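Local coordinates for protein mannosephosphate isomerase, putative (Archaeoglobus fulgidus, PDB 1ZX5) that probably catalyses the zinc-dependent interconversion of D-mannose 6-phosphate and D-fructose 6-phosphate, as a type 1 mannose-6-phosphate isomerase of the cupin class, at residues F65-R69 / F80-P84; L72-A76 / G246-N250; A254-Y258 / D268-G272. All coordinates share one frame; numbering follows the deposited sequence. Where two conformers were deposited one is given.

Contact 1. Residues F65-R69 / F80-P84; sequences FSKHR and FSKFP
The edge of the Phe83 ring points at a face of Phe65, a T-shaped pair with planes 86° apart and ring centroids 5.4 Å from each other. The closest atoms are the two CD1 carbons, Phe65 CD1 to Phe83 CD1 at 3.5 Å. Over the same face sits Phe83 CB, in a CH-pi contact 4.2 Å from the Phe65 ring centroid and almost on its normal. Phe65 reaches this place because its CG swings anti to the backbone N (chi1 -174°), which carries the ring off the helix and across to the loop. Its opposite face is covered by Arg69 CB, one helical turn on, while Ser81 O lies at its edge. Arg69 then runs out extended and turns its guanidinium end-on to the Phe80 carbonyl: Arg69 NH1 to Phe80 O is 2.6 Å and NH2 to Phe80 O 2.8 Å, both bent bonds to one oxygen. An alanine in place of Arg69 removes both donors, and would probably leave Phe80 O without these partners and the Phe80-Ser81 backbone less firmly tied to the helix. The contact pins the loop leading into strand 85-92 back onto helix 61-73, near the surface, with Met61, Ala44 and Met249 packing against Phe83.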
ATOM      1  N   PHE A  65      18.887  -1.956   0.951  1.00 32.71           N
ATOM      2  CA  PHE A  65      18.780  -0.571   0.525  1.00 32.84           C
ATOM      3  C   PHE A  65      20.038   0.261   0.835  1.00 33.58           C
ATOM      4  O   PHE A  65      20.463   1.065   0.009  1.00 33.74           O
ATOM      5  CB  PHE A  65      17.513   0.089   1.089  1.00 32.30           C
ATOM      6  CG  PHE A  65      17.270   1.476   0.562  1.00 31.54           C
ATOM      7  CD1 PHE A  65      16.825   1.671  -0.743  1.00 31.61           C
ATOM      8  CD2 PHE A  65      17.502   2.587   1.359  1.00 30.27           C
ATOM      9  CE1 PHE A  65      16.602   2.957  -1.243  1.00 31.07           C
ATOM     10  CE2 PHE A  65      17.286   3.878   0.870  1.00 30.61           C
ATOM     11  CZ  PHE A  65      16.826   4.061  -0.433  1.00 30.65           C
ATOM     12  N   SER A  66      20.651   0.072   2.002  1.00 34.36           N
ATOM     13  CA  SER A  66      21.874   0.828   2.290  1.00 35.53           C
ATOM     14  C   SER A  66      23.043   0.430   1.366  1.00 35.51           C
ATOM     15  O   SER A  66      23.860   1.274   1.013  1.00 35.65           O
ATOM     16  CB  SER A  66      22.264   0.763   3.778  1.00 35.82           C
ATOM     17  OG  SER A  66      22.560  -0.560   4.182  1.00 37.86           O
ATOM     18  N   LYS A  67      23.090  -0.835   0.949  1.00 35.63           N
ATOM     19  CA  LYS A  67      24.150  -1.321   0.054  1.00 36.05           C
ATOM     20  C   LYS A  67      23.888  -1.112  -1.440  1.00 35.73           C
ATOM     21  O   LYS A  67      24.836  -1.017  -2.215  1.00 35.77           O
ATOM     22  CB  LYS A  67      24.436  -2.802   0.299  1.00 36.25           C
ATOM     23  CG  LYS A  67      25.048  -3.091   1.646  1.00 39.33           C
ATOM     24  CD  LYS A  67      25.327  -4.575   1.835  1.00 43.86           C
ATOM     25  CE  LYS A  67      25.904  -4.824   3.234  1.00 47.42           C
ATOM     26  NZ  LYS A  67      26.557  -6.163   3.355  1.00 49.28           N
ATOM     27  N   HIS A  68      22.616  -1.049  -1.847  1.00 35.38           N
ATOM     28  CA  HIS A  68      22.265  -1.111  -3.275  1.00 35.23           C
ATOM     29  C   HIS A  68      21.274  -0.040  -3.703  1.00 35.04           C
ATOM     30  O   HIS A  68      20.598  -0.152  -4.732  1.00 35.22           O
ATOM     31  CB  HIS A  68      21.749  -2.511  -3.631  1.00 34.97           C
ATOM     32  CG  HIS A  68      22.756  -3.591  -3.388  1.00 35.87           C
ATOM     33  ND1 HIS A  68      23.877  -3.751  -4.176  1.00 35.34           N
ATOM     34  CD2 HIS A  68      22.827  -4.546  -2.430  1.00 36.25           C
ATOM     35  CE1 HIS A  68      24.589  -4.767  -3.719  1.00 36.26           C
ATOM     36  NE2 HIS A  68      23.975  -5.267  -2.661  1.00 36.26           N
ATOM     37  N   ARG A  69      21.221   1.012  -2.906  1.00 34.76           N
ATOM     38  CA  ARG A  69      20.287   2.105  -3.086  1.00 34.80           C
ATOM     39  C   ARG A  69      20.218   2.691  -4.505  1.00 34.04           C
ATOM     40  O   ARG A  69      19.126   2.811  -5.056  1.00 33.49           O
ATOM     41  CB  ARG A  69      20.639   3.177  -2.070  1.00 35.09           C
ATOM     42  CG  ARG A  69      20.100   4.509  -2.372  1.00 37.45           C
ATOM     43  CD  ARG A  69      20.893   5.553  -1.624  1.00 40.96           C
ATOM     44  NE  ARG A  69      20.692   6.839  -2.265  1.00 43.73           N
ATOM     45  CZ  ARG A  69      19.535   7.481  -2.273  1.00 44.86           C
ATOM     46  NH1 ARG A  69      18.483   6.955  -1.662  1.00 46.13           N
ATOM     47  NH2 ARG A  69      19.432   8.650  -2.883  1.00 46.68           N
ATOM     48  N   PHE A  80      14.863  10.350  -3.990  1.00 39.53           N
ATOM     49  CA  PHE A  80      14.606   9.718  -2.697  1.00 38.91           C
ATOM     50  C   PHE A  80      15.897   9.332  -1.999  1.00 39.08           C
ATOM     51  O   PHE A  80      16.694   8.587  -2.556  1.00 39.11           O
ATOM     52  CB  PHE A  80      13.751   8.458  -2.876  1.00 38.35           C
ATOM     53  CG  PHE A  80      12.417   8.706  -3.528  1.00 37.56           C
ATOM     54  CD1 PHE A  80      11.411   9.401  -2.857  1.00 35.97           C
ATOM     55  CD2 PHE A  80      12.157   8.218  -4.807  1.00 35.82           C
ATOM     56  CE1 PHE A  80      10.173   9.610  -3.458  1.00 36.20           C
ATOM     57  CE2 PHE A  80      10.923   8.422  -5.414  1.00 35.10           C
ATOM     58  CZ  PHE A  80       9.928   9.115  -4.744  1.00 35.95           C
ATOM     59  N   SER A  81      16.094   9.818  -0.777  1.00 39.21           N
ATOM     60  CA  SER A  81      17.261   9.426   0.012  1.00 39.61           C
ATOM     61  C   SER A  81      16.935   8.334   1.035  1.00 39.57           C
ATOM     62  O   SER A  81      17.832   7.584   1.450  1.00 40.64           O
ATOM     63  CB  SER A  81      17.919  10.637   0.686  1.00 39.71           C
ATOM     64  OG  SER A  81      16.992  11.326   1.502  1.00 40.94           O
ATOM     65  N   LYS A  82      15.674   8.258   1.463  1.00 38.39           N
ATOM     66  CA  LYS A  82      15.206   7.137   2.279  1.00 37.61           C
ATOM     67  C   LYS A  82      14.316   6.254   1.419  1.00 35.67           C
ATOM     68  O   LYS A  82      13.793   6.706   0.398  1.00 35.05           O
ATOM     69  CB  LYS A  82      14.404   7.614   3.497  1.00 37.77           C
ATOM     70  CG  LYS A  82      15.084   8.689   4.340  1.00 39.82           C
ATOM     71  CD  LYS A  82      14.247   9.015   5.590  1.00 40.37           C
ATOM     72  CE  LYS A  82      14.735  10.306   6.276  1.00 44.85           C
ATOM     73  NZ  LYS A  82      16.216  10.478   6.111  1.00 45.46           N
ATOM     74  N   PHE A  83      14.127   5.008   1.845  1.00 33.79           N
ATOM     75  CA  PHE A  83      13.267   4.097   1.115  1.00 32.61           C
ATOM     76  C   PHE A  83      11.871   4.727   0.994  1.00 31.68           C
ATOM     77  O   PHE A  83      11.269   5.089   1.998  1.00 32.04           O
ATOM     78  CB  PHE A  83      13.225   2.713   1.764  1.00 32.16           C
ATOM     79  CG  PHE A  83      12.641   1.656   0.873  1.00 31.37           C
ATOM     80  CD1 PHE A  83      13.446   0.980  -0.042  1.00 30.11           C
ATOM     81  CD2 PHE A  83      11.282   1.345   0.939  1.00 30.48           C
ATOM     82  CE1 PHE A  83      12.912   0.008  -0.878  1.00 30.17           C
ATOM     83  CE2 PHE A  83      10.734   0.373   0.109  1.00 31.20           C
ATOM     84  CZ  PHE A  83      11.552  -0.303  -0.805  1.00 31.34           C
ATOM     85  N   PRO A  84      11.393   4.909  -0.251  1.00 30.50           N
ATOM     86  CA  PRO A  84      10.269   5.794  -0.557  1.00 29.44           C
ATOM     87  C   PRO A  84       8.844   5.306  -0.253  1.00 28.53           C
ATOM     88  O   PRO A  84       7.940   6.136  -0.123  1.00 28.46           O
ATOM     89  CB  PRO A  84      10.440   6.050  -2.054  1.00 29.76           C
ATOM     90  CG  PRO A  84      11.132   4.832  -2.571  1.00 29.61           C
ATOM     91  CD  PRO A  84      11.984   4.310  -1.466  1.00 30.30           C
TER

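Contact 2. Residues L72-A76 / G246-N250; sequences LLGRA and GGVMN
Arg75 grips the 246-250 loop twice, once through its backbone and once through its side chain. The backbone bond, Arg75 N to Gly247 O, is 2.9 Å long and almost straight, 175° at the hydrogen. The guanidinium comes side-on to the next carbonyl back: Arg75 NE lies 2.9 Å and Arg75 NH2 2.7 Å from Gly246 O, which sits close to the guanidinium plane and takes both N-H groups. A bend at chi3 (-57°) folds the chain back so that NE and NH2 face this oxygen together.

Weaker polar contacts run beside these bonds. Val248 CA approaches Leu73 O in a CA-H...O contact of 3.4 Å, and Gly74 CA does the same to Gly247 O. Met249, present as selenomethionine, brings its CB close to another carbonyl, with Met249 CB 3.1 Å from Leu72 O, while its selenium end leads away from this segment. Leu73 O also accepts the N-H of Ala76, closing a type II' turn from Leu73 to Ala76 in which Gly74 takes positive phi. A CB on Gly74 would run into Gly247 O, and one on Gly247 would crowd Arg75 NE, so the close backbone approach depends on both glycines.

Apolar packing is lighter. Val248 CG1 touches Ala76 CB at 4.1 Å and lies over a face of the Arg75 guanidinium.

The contact joins the C-terminal end of helix 61-73, in the N-terminal catalytic part, to the loop between strands 240-244 and 250-256 of the C-terminal cupin part. Leu298 of strand 291-298 packs against Leu73, Ala76 and Met249, and Leu276 of strand 274-277 against Leu72 and Met249.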
ATOM      1  N   LEU A  72      18.973   0.030  -6.995  1.00 31.38           N
ATOM      2  CA  LEU A  72      17.551  -0.205  -6.760  1.00 31.31           C
ATOM      3  C   LEU A  72      16.674   0.922  -7.298  1.00 31.40           C
ATOM      4  O   LEU A  72      15.664   0.665  -7.954  1.00 31.48           O
ATOM      5  CB  LEU A  72      17.250  -0.413  -5.273  1.00 31.22           C
ATOM      6  CG  LEU A  72      17.450  -1.792  -4.647  1.00 31.44           C
ATOM      7  CD1 LEU A  72      17.242  -1.675  -3.140  1.00 31.92           C
ATOM      8  CD2 LEU A  72      16.500  -2.820  -5.246  1.00 30.72           C
ATOM      9  N   LEU A  73      17.061   2.163  -7.017  1.00 31.37           N
ATOM     10  CA  LEU A  73      16.214   3.309  -7.320  1.00 31.36           C
ATOM     11  C   LEU A  73      16.356   3.808  -8.745  1.00 31.37           C
ATOM     12  O   LEU A  73      15.396   4.346  -9.305  1.00 31.07           O
ATOM     13  CB  LEU A  73      16.463   4.453  -6.338  1.00 31.25           C
ATOM     14  CG  LEU A  73      16.075   4.241  -4.870  1.00 32.24           C
ATOM     15  CD1 LEU A  73      16.564   5.431  -4.040  1.00 32.42           C
ATOM     16  CD2 LEU A  73      14.569   4.024  -4.674  1.00 32.05           C
ATOM     17  N   GLY A  74      17.545   3.635  -9.324  1.00 31.44           N
ATOM     18  CA  GLY A  74      17.806   4.061 -10.692  1.00 31.90           C
ATOM     19  C   GLY A  74      17.643   5.554 -10.851  1.00 32.58           C
ATOM     20  O   GLY A  74      18.294   6.330 -10.143  1.00 32.52           O
ATOM     21  N   ARG A  75      16.756   5.957 -11.759  1.00 33.14           N
ATOM     22  CA  ARG A  75      16.513   7.377 -12.040  1.00 34.26           C
ATOM     23  C   ARG A  75      15.856   8.115 -10.865  1.00 34.49           C
ATOM     24  O   ARG A  75      15.859   9.350 -10.827  1.00 34.97           O
ATOM     25  CB  ARG A  75      15.690   7.552 -13.319  1.00 33.81           C
ATOM     26  CG  ARG A  75      16.388   7.046 -14.580  1.00 35.38           C
ATOM     27  CD  ARG A  75      15.635   7.402 -15.868  1.00 35.90           C
ATOM     28  NE  ARG A  75      14.265   6.896 -15.865  1.00 40.49           N
ATOM     29  CZ  ARG A  75      13.170   7.648 -15.746  1.00 42.86           C
ATOM     30  NH1 ARG A  75      13.266   8.972 -15.632  1.00 43.59           N
ATOM     31  NH2 ARG A  75      11.968   7.071 -15.744  1.00 43.23           N
ATOM     32  N   ALA A  76      15.321   7.356  -9.905  1.00 34.69           N
ATOM     33  CA  ALA A  76      14.691   7.911  -8.703  1.00 34.96           C
ATOM     34  C   ALA A  76      15.677   8.085  -7.539  1.00 35.39           C
ATOM     35  O   ALA A  76      15.281   8.516  -6.459  1.00 35.12           O
ATOM     36  CB  ALA A  76      13.515   7.030  -8.272  1.00 34.86           C
ATOM     37  N   GLY A 246      10.881   1.397 -16.460  1.00 26.24           N
ATOM     38  CA  GLY A 246      11.085   2.842 -16.586  1.00 26.22           C
ATOM     39  C   GLY A 246      12.396   3.298 -15.953  1.00 26.73           C
ATOM     40  O   GLY A 246      12.594   4.491 -15.730  1.00 26.81           O
ATOM     41  N   GLY A 247      13.292   2.355 -15.644  1.00 26.74           N
ATOM     42  CA  GLY A 247      14.575   2.692 -15.026  1.00 26.81           C
ATOM     43  C   GLY A 247      14.445   3.172 -13.588  1.00 27.18           C
ATOM     44  O   GLY A 247      15.316   3.871 -13.083  1.00 27.24           O
ATOM     45  N   VAL A 248      13.343   2.797 -12.943  1.00 27.24           N
ATOM     46  CA  VAL A 248      13.136   2.994 -11.504  1.00 27.50           C
ATOM     47  C   VAL A 248      12.788   1.654 -10.850  1.00 28.44           C
ATOM     48  O   VAL A 248      12.420   0.695 -11.542  1.00 28.11           O
ATOM     49  CB  VAL A 248      12.001   4.021 -11.204  1.00 27.31           C
ATOM     50  CG1 VAL A 248      12.330   5.406 -11.811  1.00 26.13           C
ATOM     51  CG2 VAL A 248      10.653   3.512 -11.704  1.00 25.77           C
HETATM   52  N   MSE A 249      12.902   1.592  -9.525  1.00 29.24           N
HETATM   53  CA  MSE A 249      12.456   0.431  -8.761  1.00 31.33           C
HETATM   54  C   MSE A 249      10.977   0.113  -9.029  1.00 29.31           C
HETATM   55  O   MSE A 249      10.125   1.020  -9.035  1.00 29.20           O
HETATM   56  CB  MSE A 249      12.653   0.688  -7.272  1.00 30.49           C
HETATM   57  CG  MSE A 249      12.659  -0.551  -6.406  1.00 32.52           C
HETATM   58 SE   MSE A 249      12.615  -0.068  -4.463  1.00 40.61          SE
HETATM   59  CE  MSE A 249      10.705   0.472  -4.339  1.00 34.55           C
ATOM     60  N   ASN A 250      10.693  -1.168  -9.268  1.00 27.60           N
ATOM     61  CA  ASN A 250       9.332  -1.672  -9.372  1.00 26.38           C
ATOM     62  C   ASN A 250       9.110  -2.786  -8.338  1.00 25.87           C
ATOM     63  O   ASN A 250      10.065  -3.450  -7.899  1.00 25.13           O
ATOM     64  CB  ASN A 250       9.035  -2.227 -10.775  1.00 25.93           C
ATOM     65  CG  ASN A 250       8.860  -1.138 -11.845  1.00 27.08           C
ATOM     66  OD1 ASN A 250       9.473  -0.066 -11.806  1.00 29.98           O
ATOM     67  ND2 ASN A 250       8.039  -1.431 -12.821  1.00 25.69           N
TER

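Contact 3. Residues A254-Y258 / D268-G272; sequences AAEGY and DLHRG. With EDO (1,2-ethanediol), chain C.
Tyr258 OH donates a hydrogen bond to Asp268 OD2, modelled at a very short 2.5 Å, a length whose exact value is doubtful. OD2 lies in the plane of the phenol ring, which stands 82° from that of the carboxylate. The ring also turns an edge to a face of His270, with Tyr258 CE1 3.7 Å from His270 CE1, in an edge-to-face pair with planes inclined at 55°. Both rings point the same way from their backbones; Tyr258 gets there with CG anti to its N (chi1 169°). Deeper in, Ala254 CB fits against Leu269 CD2, and Ala254 CB lies 3.3 Å from His270 O. Ala254 O accepts the N-H of Gly272 at 2.9 Å.

A classic beta bulge, with Ala255 and Glu256 both opposite Lys292, shapes the end of strand 250-256 ahead of Gly257. An ethanediol, probably from the crystallisation liquor, donates through O2 to Ala255 O and also bonds Tyr253 and Trp24. The chemistry is thus split between an apolar and backbone-bonded interior and a polar, solvent-facing side, where an anionic Asp268 would probably polarise the phenol O-H and the edge contact on His270 restrains the ring.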
ATOM      1  N   ALA A 254       1.294 -10.435  -7.691  1.00 23.49           N
ATOM      2  CA  ALA A 254       0.463 -11.359  -8.473  1.00 24.00           C
ATOM      3  C   ALA A 254      -0.949 -11.421  -7.893  1.00 23.96           C
ATOM      4  O   ALA A 254      -1.178 -12.062  -6.875  1.00 24.32           O
ATOM      5  CB  ALA A 254       1.105 -12.766  -8.519  1.00 22.92           C
ATOM      6  N   ALA A 255      -1.878 -10.726  -8.525  1.00 24.22           N
ATOM      7  CA  ALA A 255      -3.251 -10.641  -8.024  1.00 25.22           C
ATOM      8  C   ALA A 255      -4.098 -11.855  -8.405  1.00 26.37           C
ATOM      9  O   ALA A 255      -4.886 -12.332  -7.594  1.00 27.11           O
ATOM     10  CB  ALA A 255      -3.922  -9.352  -8.517  1.00 24.74           C
ATOM     11  N   GLU A 256      -3.954 -12.315  -9.652  1.00 27.06           N
ATOM     12  CA  GLU A 256      -4.641 -13.502 -10.172  1.00 28.74           C
ATOM     13  C   GLU A 256      -3.713 -14.233 -11.118  1.00 27.74           C
ATOM     14  O   GLU A 256      -3.096 -13.614 -11.980  1.00 27.51           O
ATOM     15  CB  GLU A 256      -5.911 -13.130 -10.973  1.00 28.52           C
ATOM     16  CG  GLU A 256      -7.059 -12.579 -10.136  1.00 31.54           C
ATOM     17  CD  GLU A 256      -8.194 -11.999 -10.982  1.00 32.07           C
ATOM     18  OE1 GLU A 256      -8.440 -12.505 -12.108  1.00 37.56           O
ATOM     19  OE2 GLU A 256      -8.842 -11.036 -10.514  1.00 35.65           O
ATOM     20  N   GLY A 257      -3.630 -15.551 -10.959  1.00 27.51           N
ATOM     21  CA  GLY A 257      -2.952 -16.405 -11.919  1.00 26.79           C
ATOM     22  C   GLY A 257      -1.544 -16.753 -11.495  1.00 26.33           C
ATOM     23  O   GLY A 257      -1.063 -16.301 -10.458  1.00 26.93           O
ATOM     24  N   TYR A 258      -0.882 -17.550 -12.323  1.00 25.40           N
ATOM     25  CA  TYR A 258       0.486 -17.981 -12.093  1.00 24.32           C
ATOM     26  C   TYR A 258       1.355 -17.386 -13.200  1.00 23.43           C
ATOM     27  O   TYR A 258       0.961 -17.403 -14.355  1.00 23.55           O
ATOM     28  CB  TYR A 258       0.530 -19.512 -12.144  1.00 24.29           C
ATOM     29  CG  TYR A 258       1.932 -20.085 -12.184  1.00 24.41           C
ATOM     30  CD1 TYR A 258       2.750 -20.033 -11.055  1.00 22.82           C
ATOM     31  CD2 TYR A 258       2.441 -20.662 -13.350  1.00 23.40           C
ATOM     32  CE1 TYR A 258       4.035 -20.541 -11.075  1.00 23.61           C
ATOM     33  CE2 TYR A 258       3.737 -21.183 -13.378  1.00 25.09           C
ATOM     34  CZ  TYR A 258       4.521 -21.123 -12.230  1.00 24.91           C
ATOM     35  OH  TYR A 258       5.802 -21.628 -12.230  1.00 26.38           O
ATOM     36  N   ASP A 268       9.518 -17.458 -11.077  1.00 25.08           N
ATOM     37  CA  ASP A 268       8.066 -17.451 -11.198  1.00 25.63           C
ATOM     38  C   ASP A 268       7.411 -16.729 -10.031  1.00 24.99           C
ATOM     39  O   ASP A 268       8.076 -16.377  -9.057  1.00 24.38           O
ATOM     40  CB  ASP A 268       7.500 -18.863 -11.435  1.00 26.44           C
ATOM     41  CG  ASP A 268       7.687 -19.801 -10.242  1.00 29.99           C
ATOM     42  OD1 ASP A 268       8.264 -19.412  -9.216  1.00 32.61           O
ATOM     43  OD2 ASP A 268       7.238 -20.962 -10.347  1.00 36.59           O
ATOM     44  N   LEU A 269       6.114 -16.475 -10.147  1.00 24.56           N
ATOM     45  CA  LEU A 269       5.396 -15.744  -9.118  1.00 23.91           C
ATOM     46  C   LEU A 269       3.979 -16.302  -8.974  1.00 23.71           C
ATOM     47  O   LEU A 269       3.207 -16.333  -9.940  1.00 23.61           O
ATOM     48  CB  LEU A 269       5.377 -14.241  -9.452  1.00 23.46           C
ATOM     49  CG  LEU A 269       4.857 -13.277  -8.375  1.00 24.35           C
ATOM     50  CD1 LEU A 269       5.743 -13.295  -7.142  1.00 21.34           C
ATOM     51  CD2 LEU A 269       4.744 -11.869  -8.950  1.00 23.73           C
ATOM     52  N   HIS A 270       3.645 -16.741  -7.764  1.00 23.68           N
ATOM     53  CA  HIS A 270       2.314 -17.265  -7.465  1.00 23.50           C
ATOM     54  C   HIS A 270       1.406 -16.160  -6.986  1.00 23.88           C
ATOM     55  O   HIS A 270       1.881 -15.169  -6.416  1.00 23.31           O
ATOM     56  CB  HIS A 270       2.405 -18.351  -6.380  1.00 23.47           C
ATOM     57  CG  HIS A 270       3.101 -19.587  -6.830  1.00 22.15           C
ATOM     58  ND1 HIS A 270       2.422 -20.717  -7.230  1.00 22.65           N
ATOM     59  CD2 HIS A 270       4.418 -19.873  -6.956  1.00 22.26           C
ATOM     60  CE1 HIS A 270       3.291 -21.647  -7.592  1.00 21.61           C
ATOM     61  NE2 HIS A 270       4.509 -21.163  -7.427  1.00 22.26           N
ATOM     62  N   ARG A 271       0.105 -16.328  -7.249  1.00 24.77           N
ATOM     63  CA  ARG A 271      -0.949 -15.470  -6.711  0.50 25.43           C
ATOM     64  C   ARG A 271      -0.713 -15.230  -5.207  1.00 25.02           C
ATOM     65  O   ARG A 271      -0.509 -16.183  -4.459  1.00 25.22           O
ATOM     66  CB  ARG A 271      -2.324 -16.125  -6.959  0.50 25.18           C
ATOM     67  CG  ARG A 271      -3.493 -15.633  -6.064  0.50 26.09           C
ATOM     68  CD  ARG A 271      -4.741 -16.516  -6.263  0.50 27.74           C
ATOM     69  NE  ARG A 271      -5.637 -16.556  -5.097  0.50 31.76           N
ATOM     70  CZ  ARG A 271      -5.454 -17.345  -4.038  0.50 34.25           C
ATOM     71  NH1 ARG A 271      -6.319 -17.315  -3.027  0.50 35.86           N
ATOM     72  NH2 ARG A 271      -4.401 -18.162  -3.971  0.50 33.54           N
ATOM     73  N   GLY A 272      -0.750 -13.978  -4.767  1.00 24.48           N
ATOM     74  CA  GLY A 272      -0.586 -13.673  -3.347  1.00 24.11           C
ATOM     75  C   GLY A 272       0.819 -13.266  -2.942  1.00 24.21           C
ATOM     76  O   GLY A 272       1.065 -12.912  -1.772  1.00 24.29           O
TER
HETATM   77  C1  EDO C 800      -7.027 -11.293  -5.200  1.00 44.06           C
HETATM   78  O1  EDO C 800      -7.592 -12.109  -4.153  1.00 43.78           O
HETATM   79  C2  EDO C 800      -5.729 -10.639  -4.708  1.00 42.94           C
HETATM   80  O2  EDO C 800      -4.628 -11.539  -4.845  1.00 41.58           O

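Contacts 1 and 2 share helix 61-73 and touch: Leu73 packs on Phe65, Phe80 and Pro84, and the selenium of Met249 rests on Phe83. Contact 3 stands apart, its centre 23 Å from that of contact 2 and 27 Å from that of contact 1, yet its segment 254-258 comes shortly after 246-250, farther along strand 250-256. Contact 1 is a surface contact within the N-terminal catalytic part; contact 2, partly buried, bridges that part and the C-terminal cupin part; contact 3, also partly buried, lies wholly in the latter. An arginine clamps one carbonyl oxygen in each of the first two, end-on in contact 1 and side-on in contact 2, whereas contact 3 combines a tyrosine-aspartate bond with a backbone bond.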